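Local coordinates for protein phosphatase Slingshot homolog 2 (Homo sapiens, PDB 2NT2) that removes phosphate from phosphotyrosine, phosphoserine and phosphothreonine in proteins, notably activating the actin-depolymerizing factor cofilin, through its dual-specificity phosphatase catalytic domain, at residues Tyr32-Thr37 with His51-Tyr56; Val47-Asn52 with Tyr71-Lys76; Ala65-Thr70 with Ala96-Ala101. The protein carries 1 engineered substitution. All coordinates share one frame; numbering follows the deposited sequence.

Contact 1: residues Tyr32-Thr37 with His51-Tyr56; sequences YILNVT and HNIRVY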
loop_
_atom_site.group_PDB
_atom_site.type_symbol
_atom_site.label_atom_id
_atom_site.label_comp_id
_atom_site.label_asym_id
_atom_site.label_seq_id
_atom_site.Cartn_x
_atom_site.Cartn_y
_atom_site.Cartn_z
ATOM N N TYR A 32 -3.886 -11.855 0.118
ATOM C CA TYR A 32 -2.797 -11.202 0.823
ATOM C C TYR A 32 -3.252 -9.820 1.288
ATOM O O TYR A 32 -3.909 -9.091 0.546
ATOM C CB TYR A 32 -1.566 -11.055 -0.070
ATOM C CG TYR A 32 -0.991 -12.353 -0.575
ATOM C CD1 TYR A 32 -1.458 -12.928 -1.751
ATOM C CD2 TYR A 32 0.019 -13.002 0.124
ATOM C CE1 TYR A 32 -0.939 -14.118 -2.225
ATOM C CE2 TYR A 32 0.540 -14.195 -0.350
ATOM C CZ TYR A 32 0.060 -14.746 -1.519
ATOM O OH TYR A 32 0.586 -15.934 -1.978
ATOM N N ILE A 33 -2.899 -9.462 2.516
ATOM C CA ILE A 33 -3.270 -8.141 3.010
ATOM C C ILE A 33 -2.075 -7.455 3.666
ATOM O O ILE A 33 -1.518 -7.969 4.633
ATOM C CB ILE A 33 -4.428 -8.206 4.012
ATOM C CG1 ILE A 33 -5.689 -8.888 3.478
ATOM C CG2 ILE A 33 -4.761 -6.809 4.521
ATOM C CD1 ILE A 33 -6.793 -8.984 4.513
ATOM N N LEU A 34 -1.722 -6.312 3.091
ATOM C CA LEU A 34 -0.717 -5.410 3.618
ATOM C C LEU A 34 -1.390 -4.316 4.455
ATOM O O LEU A 34 -1.995 -3.374 3.944
ATOM C CB LEU A 34 0.112 -4.802 2.494
ATOM C CG LEU A 34 1.321 -3.959 2.902
ATOM C CD1 LEU A 34 2.126 -4.651 3.989
ATOM C CD2 LEU A 34 2.187 -3.666 1.682
ATOM N N ASN A 35 -1.292 -4.513 5.760
ATOM C CA ASN A 35 -1.857 -3.632 6.765
ATOM C C ASN A 35 -0.796 -2.660 7.279
ATOM O O ASN A 35 0.003 -3.020 8.139
ATOM C CB ASN A 35 -2.411 -4.484 7.908
ATOM C CG ASN A 35 -3.142 -3.669 8.950
ATOM O OD1 ASN A 35 -3.008 -2.447 8.984
ATOM N ND2 ASN A 35 -3.906 -4.362 9.788
ATOM N N VAL A 36 -0.796 -1.454 6.734
ATOM C CA VAL A 36 0.182 -0.420 7.024
ATOM C C VAL A 36 -0.248 0.449 8.199
ATOM O O VAL A 36 -0.326 1.678 8.097
ATOM C CB VAL A 36 0.412 0.483 5.792
ATOM C CG1 VAL A 36 1.714 1.261 5.941
ATOM C CG2 VAL A 36 0.439 -0.345 4.520
ATOM N N THR A 37 -0.588 -0.189 9.317
ATOM C CA THR A 37 -1.024 0.515 10.508
ATOM C C THR A 37 -0.442 -0.139 11.765
ATOM O O THR A 37 -0.056 -1.306 11.732
ATOM C CB THR A 37 -2.551 0.563 10.693
ATOM O OG1 THR A 37 -2.988 -0.622 11.382
ATOM C CG2 THR A 37 -3.314 0.623 9.383
ATOM N N HIS A 51 0.721 -9.043 6.396
ATOM C CA HIS A 51 1.984 -8.386 6.692
ATOM C C HIS A 51 1.720 -7.014 7.310
ATOM O O HIS A 51 0.929 -6.229 6.784
ATOM C CB HIS A 51 2.868 -8.253 5.453
ATOM C CG HIS A 51 4.301 -7.938 5.790
ATOM N ND1 HIS A 51 5.260 -8.916 5.909
ATOM C CD2 HIS A 51 4.939 -6.772 6.034
ATOM C CE1 HIS A 51 6.426 -8.373 6.212
ATOM N NE2 HIS A 51 6.256 -7.065 6.295
ATOM N N ASN A 52 2.354 -6.727 8.440
ATOM C CA ASN A 52 2.014 -5.517 9.188
ATOM C C ASN A 52 3.189 -4.557 9.308
ATOM O O ASN A 52 4.315 -4.964 9.592
ATOM C CB ASN A 52 1.485 -5.917 10.571
ATOM C CG ASN A 52 0.151 -6.634 10.475
ATOM O OD1 ASN A 52 -0.896 -6.040 10.750
ATOM N ND2 ASN A 52 0.167 -7.900 10.070
ATOM N N ILE A 53 2.915 -3.291 9.045
ATOM C CA ILE A 53 3.861 -2.188 9.123
ATOM C C ILE A 53 3.377 -1.218 10.207
ATOM O O ILE A 53 2.615 -0.289 9.953
ATOM C CB ILE A 53 4.014 -1.468 7.774
ATOM C CG1 ILE A 53 4.465 -2.331 6.601
ATOM C CG2 ILE A 53 4.870 -0.216 7.910
ATOM C CD1 ILE A 53 5.614 -3.291 6.749
ATOM N N ARG A 54 3.816 -1.506 11.423
ATOM C CA ARG A 54 3.213 -1.039 12.658
ATOM C C ARG A 54 3.651 0.377 13.015
ATOM O O ARG A 54 4.456 0.613 13.907
ATOM C CB ARG A 54 3.535 -2.034 13.778
ATOM C CG ARG A 54 3.479 -3.468 13.249
ATOM C CD ARG A 54 2.965 -4.439 14.285
ATOM N NE ARG A 54 3.694 -5.714 14.230
ATOM C CZ ARG A 54 4.968 -5.847 14.576
ATOM N NH1 ARG A 54 5.680 -4.811 15.001
ATOM N NH2 ARG A 54 5.553 -7.039 14.498
ATOM N N VAL A 55 3.053 1.304 12.285
ATOM C CA VAL A 55 3.453 2.690 12.158
ATOM C C VAL A 55 2.255 3.624 12.224
ATOM O O VAL A 55 1.149 3.267 11.801
ATOM C CB VAL A 55 4.172 2.849 10.796
ATOM C CG1 VAL A 55 3.469 3.884 9.938
ATOM C CG2 VAL A 55 5.639 3.164 10.992
ATOM N N TYR A 56 2.435 4.831 12.764
ATOM C CA TYR A 56 1.334 5.789 12.793
ATOM C C TYR A 56 1.461 6.777 11.623
ATOM O O TYR A 56 2.548 7.015 11.097
ATOM C CB TYR A 56 1.269 6.554 14.098
ATOM C CG TYR A 56 0.997 5.791 15.363
ATOM C CD1 TYR A 56 2.007 5.562 16.290
ATOM C CD2 TYR A 56 -0.264 5.295 15.659
ATOM C CE1 TYR A 56 1.776 4.863 17.460
ATOM C CE2 TYR A 56 -0.508 4.595 16.824
ATOM C CZ TYR A 56 0.510 4.380 17.723
ATOM O OH TYR A 56 0.272 3.683 18.889
#

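Contact 2: residues Val47-Asn52 with Tyr71-Lys76; sequences VFEYHN and YKFISK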
loop_
_atom_site.group_PDB
_atom_site.type_symbol
_atom_site.label_atom_id
_atom_site.label_comp_id
_atom_site.label_asym_id
_atom_site.label_seq_id
_atom_site.Cartn_x
_atom_site.Cartn_y
_atom_site.Cartn_z
ATOM N N VAL A 47 -7.881 -16.637 7.202
ATOM C CA VAL A 47 -8.452 -16.448 5.875
ATOM C C VAL A 47 -7.405 -15.837 4.953
ATOM O O VAL A 47 -7.236 -16.260 3.808
ATOM C CB VAL A 47 -9.698 -15.543 5.905
ATOM C CG1 VAL A 47 -10.324 -15.446 4.521
ATOM C CG2 VAL A 47 -10.711 -16.062 6.918
ATOM N N PHE A 48 -6.703 -14.820 5.456
ATOM C CA PHE A 48 -5.717 -14.131 4.637
ATOM C C PHE A 48 -4.332 -14.123 5.273
ATOM O O PHE A 48 -4.200 -14.104 6.494
ATOM C CB PHE A 48 -6.161 -12.692 4.363
ATOM C CG PHE A 48 -7.585 -12.561 3.851
ATOM C CD1 PHE A 48 -8.624 -12.318 4.729
ATOM C CD2 PHE A 48 -7.870 -12.677 2.501
ATOM C CE1 PHE A 48 -9.924 -12.182 4.269
ATOM C CE2 PHE A 48 -9.163 -12.548 2.032
ATOM C CZ PHE A 48 -10.190 -12.300 2.920
ATOM N N GLU A 49 -3.324 -14.136 4.412
ATOM C CA GLU A 49 -1.930 -13.935 4.773
ATOM C C GLU A 49 -1.653 -12.447 4.997
ATOM O O GLU A 49 -1.872 -11.647 4.084
ATOM C CB GLU A 49 -1.043 -14.462 3.650
ATOM C CG GLU A 49 -0.156 -15.625 4.061
ATOM C CD GLU A 49 1.250 -15.464 3.508
ATOM O OE1 GLU A 49 1.923 -14.465 3.840
ATOM O OE2 GLU A 49 1.677 -16.346 2.735
ATOM N N TYR A 50 -1.177 -12.108 6.187
ATOM C CA TYR A 50 -0.988 -10.725 6.593
ATOM C C TYR A 50 0.480 -10.319 6.674
ATOM O O TYR A 50 1.341 -11.133 6.998
ATOM C CB TYR A 50 -1.647 -10.464 7.955
ATOM C CG TYR A 50 -3.153 -10.371 7.876
ATOM C CD1 TYR A 50 -3.939 -11.479 8.167
ATOM C CD2 TYR A 50 -3.783 -9.189 7.508
ATOM C CE1 TYR A 50 -5.312 -11.405 8.096
ATOM C CE2 TYR A 50 -5.162 -9.118 7.437
ATOM C CZ TYR A 50 -5.921 -10.229 7.731
ATOM O OH TYR A 50 -7.294 -10.172 7.667
ATOM N N HIS A 51 0.721 -9.043 6.396
ATOM C CA HIS A 51 1.984 -8.386 6.692
ATOM C C HIS A 51 1.720 -7.014 7.310
ATOM O O HIS A 51 0.929 -6.229 6.784
ATOM C CB HIS A 51 2.868 -8.253 5.453
ATOM C CG HIS A 51 4.301 -7.938 5.790
ATOM N ND1 HIS A 51 5.260 -8.916 5.909
ATOM C CD2 HIS A 51 4.939 -6.772 6.034
ATOM C CE1 HIS A 51 6.426 -8.373 6.212
ATOM N NE2 HIS A 51 6.256 -7.065 6.295
ATOM N N ASN A 52 2.354 -6.727 8.440
ATOM C CA ASN A 52 2.014 -5.517 9.188
ATOM C C ASN A 52 3.189 -4.557 9.308
ATOM O O ASN A 52 4.315 -4.964 9.592
ATOM C CB ASN A 52 1.485 -5.917 10.571
ATOM C CG ASN A 52 0.151 -6.634 10.475
ATOM O OD1 ASN A 52 -0.896 -6.040 10.750
ATOM N ND2 ASN A 52 0.167 -7.900 10.070
ATOM N N TYR A 71 7.569 -4.035 -0.575
ATOM C CA TYR A 71 7.869 -4.555 -1.898
ATOM C C TYR A 71 7.858 -6.084 -1.903
ATOM O O TYR A 71 7.223 -6.686 -2.772
ATOM C CB TYR A 71 9.241 -4.068 -2.395
ATOM C CG TYR A 71 9.544 -4.585 -3.788
ATOM C CD1 TYR A 71 8.987 -3.960 -4.900
ATOM C CD2 TYR A 71 10.368 -5.678 -4.004
ATOM C CE1 TYR A 71 9.247 -4.411 -6.180
ATOM C CE2 TYR A 71 10.635 -6.138 -5.281
ATOM C CZ TYR A 71 10.070 -5.500 -6.366
ATOM O OH TYR A 71 10.326 -5.946 -7.640
ATOM N N LYS A 72 8.570 -6.670 -0.954
ATOM C CA LYS A 72 8.726 -8.110 -0.813
ATOM C C LYS A 72 7.379 -8.828 -0.749
ATOM O O LYS A 72 7.141 -9.820 -1.435
ATOM C CB LYS A 72 9.535 -8.419 0.452
ATOM C CG LYS A 72 10.431 -9.637 0.364
ATOM C CD LYS A 72 9.975 -10.753 1.295
ATOM C CE LYS A 72 9.913 -12.102 0.597
ATOM N NZ LYS A 72 8.856 -12.142 -0.455
ATOM N N PHE A 73 6.505 -8.320 0.114
ATOM C CA PHE A 73 5.205 -8.925 0.328
ATOM C C PHE A 73 4.324 -8.841 -0.916
ATOM O O PHE A 73 3.763 -9.851 -1.344
ATOM C CB PHE A 73 4.507 -8.258 1.518
ATOM C CG PHE A 73 3.261 -9.006 1.972
ATOM C CD1 PHE A 73 3.379 -10.239 2.590
ATOM C CD2 PHE A 73 2.001 -8.467 1.777
ATOM C CE1 PHE A 73 2.261 -10.930 3.009
ATOM C CE2 PHE A 73 0.876 -9.154 2.193
ATOM C CZ PHE A 73 1.006 -10.385 2.812
ATOM N N ILE A 74 4.208 -7.639 -1.470
ATOM C CA ILE A 74 3.342 -7.401 -2.618
ATOM C C ILE A 74 3.822 -8.204 -3.825
ATOM O O ILE A 74 3.021 -8.720 -4.596
ATOM C CB ILE A 74 3.305 -5.911 -3.018
ATOM C CG1 ILE A 74 2.779 -4.960 -1.941
ATOM C CG2 ILE A 74 2.526 -5.730 -4.314
ATOM C CD1 ILE A 74 2.938 -3.498 -2.300
ATOM N N SER A 75 5.142 -8.271 -3.971
ATOM C CA SER A 75 5.784 -9.090 -4.989
ATOM C C SER A 75 5.431 -10.560 -4.758
ATOM O O SER A 75 5.218 -11.331 -5.692
ATOM C CB SER A 75 7.297 -8.873 -4.971
ATOM O OG SER A 75 8.017 -10.091 -5.017
ATOM N N LYS A 76 5.355 -10.928 -3.486
ATOM C CA LYS A 76 4.933 -12.265 -3.085
ATOM C C LYS A 76 3.525 -12.572 -3.575
ATOM O O LYS A 76 3.262 -13.651 -4.106
ATOM C CB LYS A 76 5.015 -12.393 -1.565
ATOM C CG LYS A 76 4.487 -13.706 -1.011
ATOM C CD LYS A 76 4.684 -13.762 0.499
ATOM C CE LYS A 76 4.764 -15.200 0.998
ATOM N NZ LYS A 76 5.077 -15.252 2.453
#

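Contact 3: residues Ala65-Thr70 with Ala96-Ala101; sequences AYWNDT and ASTVIA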
loop_
_atom_site.group_PDB
_atom_site.type_symbol
_atom_site.label_atom_id
_atom_site.label_comp_id
_atom_site.label_asym_id
_atom_site.label_seq_id
_atom_site.Cartn_x
_atom_site.Cartn_y
_atom_site.Cartn_z
ATOM N N ALA A 65 12.009 3.356 5.369
ATOM C CA ALA A 65 12.677 2.171 5.888
ATOM C C ALA A 65 11.885 0.892 5.667
ATOM O O ALA A 65 12.430 -0.210 5.761
ATOM C CB ALA A 65 12.985 2.367 7.366
ATOM N N TYR A 66 10.589 0.966 5.363
ATOM C CA TYR A 66 9.806 -0.258 5.234
ATOM C C TYR A 66 9.423 -0.594 3.798
ATOM O O TYR A 66 8.714 -1.597 3.611
ATOM C CB TYR A 66 8.511 -0.152 6.036
ATOM C CG TYR A 66 8.608 0.080 7.517
ATOM C CD1 TYR A 66 8.666 1.366 8.044
ATOM C CD2 TYR A 66 8.633 -0.989 8.408
ATOM C CE1 TYR A 66 8.750 1.578 9.406
ATOM C CE2 TYR A 66 8.718 -0.783 9.773
ATOM C CZ TYR A 66 8.777 0.501 10.270
ATOM O OH TYR A 66 8.863 0.704 11.631
ATOM N N TRP A 67 9.798 0.185 2.780
ATOM C CA TRP A 67 9.201 -0.057 1.470
ATOM C C TRP A 67 9.766 -1.316 0.797
ATOM O O TRP A 67 9.098 -1.853 -0.100
ATOM C CB TRP A 67 9.231 1.047 0.475
ATOM C CG TRP A 67 8.980 2.474 0.664
ATOM C CD1 TRP A 67 9.925 3.394 0.304
ATOM C CD2 TRP A 67 7.890 3.251 1.174
ATOM N NE1 TRP A 67 9.501 4.681 0.556
ATOM C CE2 TRP A 67 8.245 4.608 1.095
ATOM C CE3 TRP A 67 6.641 2.896 1.695
ATOM C CZ2 TRP A 67 7.399 5.636 1.516
ATOM C CZ3 TRP A 67 5.809 3.917 2.110
ATOM C CH2 TRP A 67 6.187 5.259 2.018
ATOM N N ASN A 68 10.939 -1.813 1.174
ATOM C CA ASN A 68 11.424 -3.033 0.518
ATOM C C ASN A 68 10.747 -4.265 1.113
ATOM O O ASN A 68 10.531 -5.261 0.435
ATOM C CB ASN A 68 12.940 -3.139 0.609
ATOM C CG ASN A 68 13.470 -4.500 0.203
ATOM O OD1 ASN A 68 13.695 -5.362 1.056
ATOM N ND2 ASN A 68 13.690 -4.708 -1.089
ATOM N N ASP A 69 10.384 -4.148 2.384
ATOM C CA ASP A 69 9.563 -5.129 3.079
ATOM C C ASP A 69 8.187 -5.198 2.417
ATOM O O ASP A 69 7.641 -6.263 2.145
ATOM C CB ASP A 69 9.364 -4.735 4.541
ATOM C CG ASP A 69 10.570 -4.959 5.421
ATOM O OD1 ASP A 69 11.645 -5.324 4.900
ATOM O OD2 ASP A 69 10.440 -4.767 6.652
ATOM N N THR A 70 7.635 -4.010 2.178
ATOM C CA THR A 70 6.344 -3.901 1.502
ATOM C C THR A 70 6.475 -4.426 0.077
ATOM O O THR A 70 5.643 -5.197 -0.404
ATOM C CB THR A 70 5.825 -2.458 1.526
ATOM O OG1 THR A 70 6.742 -1.568 0.884
ATOM C CG2 THR A 70 5.740 -1.949 2.967
ATOM N N ALA A 96 -1.480 4.801 0.714
ATOM C CA ALA A 96 -1.281 5.418 -0.597
ATOM C C ALA A 96 0.207 5.566 -0.915
ATOM O O ALA A 96 0.646 5.175 -1.994
ATOM C CB ALA A 96 -1.983 6.757 -0.712
ATOM N N SER A 97 0.956 6.110 0.040
ATOM C CA SER A 97 2.383 6.318 -0.109
ATOM C C SER A 97 3.103 5.014 -0.435
ATOM O O SER A 97 3.925 4.957 -1.347
ATOM C CB SER A 97 2.979 6.909 1.174
ATOM O OG SER A 97 2.140 7.914 1.708
ATOM N N THR A 98 2.785 3.974 0.329
ATOM C CA THR A 98 3.381 2.661 0.114
ATOM C C THR A 98 3.134 2.172 -1.307
ATOM O O THR A 98 4.043 1.703 -1.987
ATOM C CB THR A 98 2.814 1.623 1.103
ATOM O OG1 THR A 98 3.154 2.009 2.436
ATOM C CG2 THR A 98 3.449 0.263 0.857
ATOM N N VAL A 99 1.889 2.316 -1.755
ATOM C CA VAL A 99 1.533 1.897 -3.110
ATOM C C VAL A 99 2.302 2.701 -4.150
ATOM O O VAL A 99 2.776 2.169 -5.153
ATOM C CB VAL A 99 0.023 2.028 -3.370
ATOM C CG1 VAL A 99 -0.257 1.918 -4.858
ATOM C CG2 VAL A 99 -0.760 0.974 -2.603
ATOM N N ILE A 100 2.460 4.007 -3.914
ATOM C CA ILE A 100 3.180 4.828 -4.883
ATOM C C ILE A 100 4.633 4.371 -5.002
ATOM O O ILE A 100 5.167 4.276 -6.104
ATOM C CB ILE A 100 3.127 6.323 -4.532
ATOM C CG1 ILE A 100 1.761 6.975 -4.722
ATOM C CG2 ILE A 100 4.187 7.077 -5.328
ATOM C CD1 ILE A 100 1.365 7.971 -3.656
ATOM N N ALA A 101 5.263 4.100 -3.866
ATOM C CA ALA A 101 6.634 3.633 -3.798
ATOM C C ALA A 101 6.806 2.303 -4.518
ATOM O O ALA A 101 7.786 2.099 -5.228
ATOM C CB ALA A 101 7.085 3.487 -2.350
HETATM O O HOH W 1 6.169 -0.229 -1.551
#

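Contact 1: residues Tyr32-Thr37 with His51-Tyr56
Three backbone hydrogen bonds join Tyr32-Thr37 to His51-Tyr56 as parallel neighbours in the central sheet of the protein tyrosine phosphatase fold. His51 gives its N-H to Ile33 O (N to O 3.0 Å) and takes one back at its own O from Asn35 N, which lies nearly on the extension of the His51 carbonyl bond at 172°. Asn35 O then receives Ile53 N at 3.1 Å, the N-H pointing almost straight at it but the donor tilted 24° out of the carbonyl plane; the same oxygen also takes a CA-H contact from Asn52. Regular pairing stops here. Beyond it the two chains run on side by side through inverse gamma turns centred on Val36 and Arg54, and Arg54 CA approaches Thr37 O at 3.4 Å in another CA-H contact.

On the face of Leu34 and His51, joined by Ile53 beyond the strand end, packing is largely apolar. Leu34 and His51 lie alongside each other and point the same way; with CG anti to the backbone N (chi1 -173°), Leu34 swings CD1 over to the second chain, 4.0 Å from His51 CB, 4.2 Å from Ile53 CG1 and also against His51 O. Val36 and Ile53 are likewise side by side and point alike, Val36 CG1 resting 4.0 Å from Ile53 CG2. Thr70 and Ile74 of helix 67-79 cover Leu34 from that side.

Across the sheet the amides of Asn35 and Asn52 meet at an oblique angle without bonding each other. Asn35 ND2 reaches Ile40 O and Asn52 OD1 takes Asn42 ND2, tying both to the loop after strand 30-35. Thr37, near Arg94 and the engineered Ser88 that occupies the position of the phosphocysteine nucleophile, receives Ile40 N at OG1.

Contact 2: residues Val47-Asn52 with Tyr71-Lys76
Phe73 and His51 both hold CG anti to the backbone N: the first (chi1 -169°) carries the phenyl ring straight out from the helix to the edge strand, while the second sends the imidazole past that ring in the opposite direction, its end leading away from the contact, and leaves CB over the phenyl. His51 CB sits above the centre of one phenyl face, 3.5 Å from the Phe73 ring centroid, a CH-pi contact. The imidazole lies obliquely to the phenyl, planes 35° apart, its ND1 about 4.0 Å from Phe73 CD1.

The tip of the phenyl ring, CZ, meets backbone. Phe73 CZ comes within 3.4 Å of Glu49 O, which lies at the ring edge in its plane, where the aromatic hydrogens present their slight positive charge. Farther out, Glu49 curls its chain so that OE1 lies 3.6 Å from Phe73 CE1 and also faces Lys76 NZ. That lysine, extended beyond CG, crosses the glutamate at about a right angle and forms a salt bridge on the protein surface from Lys76 NZ to Glu49 OE1 at 3.5 Å, with Glu49 OE2 close by at 3.6 Å.

An alanine in place of Phe73 would probably open a gap under His51 CB and beside Glu49 O, leaving the loose Glu49-Lys76 pair as the main link between helix and strand here.

The helix runs antiparallel to strand 49-52, at 163° and 9.9 Å between the segment axes, as part of the beta-alpha-beta crossover to strand 83-87. Strand 30-35 pairs with the strand's inner side, and helix 94-107 packs against Tyr71 and Ile74.

Contact 3: residues Ala65-Thr70 with Ala96-Ala101
Trp67, in the first turn of helix 67-79, lays its indole across the helix that contains Ser97, Thr98 and Ala101. With CG anti to the carbonyl carbon (chi1 -42°), the ring system reaches over so that Ala101 CB sits on one face of the five-membered ring, 3.6 Å from its centroid, in a CH-pi contact. The six-membered ring enters the angle between Ser97 and Thr98: Trp67 CH2 touches Ser97 CB at 3.7 Å, and Thr98 OG1 lies in the indole plane, 3.3 Å from Trp67 CZ3. That hydroxyl is bonded to Arg94 O, one turn back in its own helix. Leu135 and Tyr138 of helix 129-143 also pack against the tryptophan, Tyr138 edge-to-face.

One turn on, Thr70 packs CB on Thr98 CG2 at 3.7 Å. Its OG1, placed between backbone N and carbonyl carbon (chi1 59°), donates to Trp67 O at 2.6 Å from above the carbonyl plane. A water bridges the two helices, giving one hydrogen to Thr70 OG1 (2.8 Å) and the other to Thr98 O (2.9 Å).

This is helix-helix packing of the protein tyrosine phosphatase fold, in which helix 94-107 directly follows the phosphate-binding loop of the HCX5R signature, where the engineered Ser88 stands in the place of the nucleophilic cysteine and Arg94 is the arginine.

Contacts 1 and 3 are buried, whereas contact 2 lies at the surface. Contact 1 holds two strands chiefly by backbone hydrogen bonds; contact 2 takes the second of them, at the sheet edge, and fastens it to helix 67-79 through an aromatic ring and an ion pair at the surface. The same helix enters contact 3 by its N-terminal end, where a tryptophan and a single water join it to helix 94-107. His51 and Asn52 lie in both strand contacts, though of the two only His51 touches the helix in contact 2. Leu34 packs on Thr70 and Val36 on Thr98, so contacts 1 and 3 touch directly, both near the catalytic loop; contact 2 is remote from it.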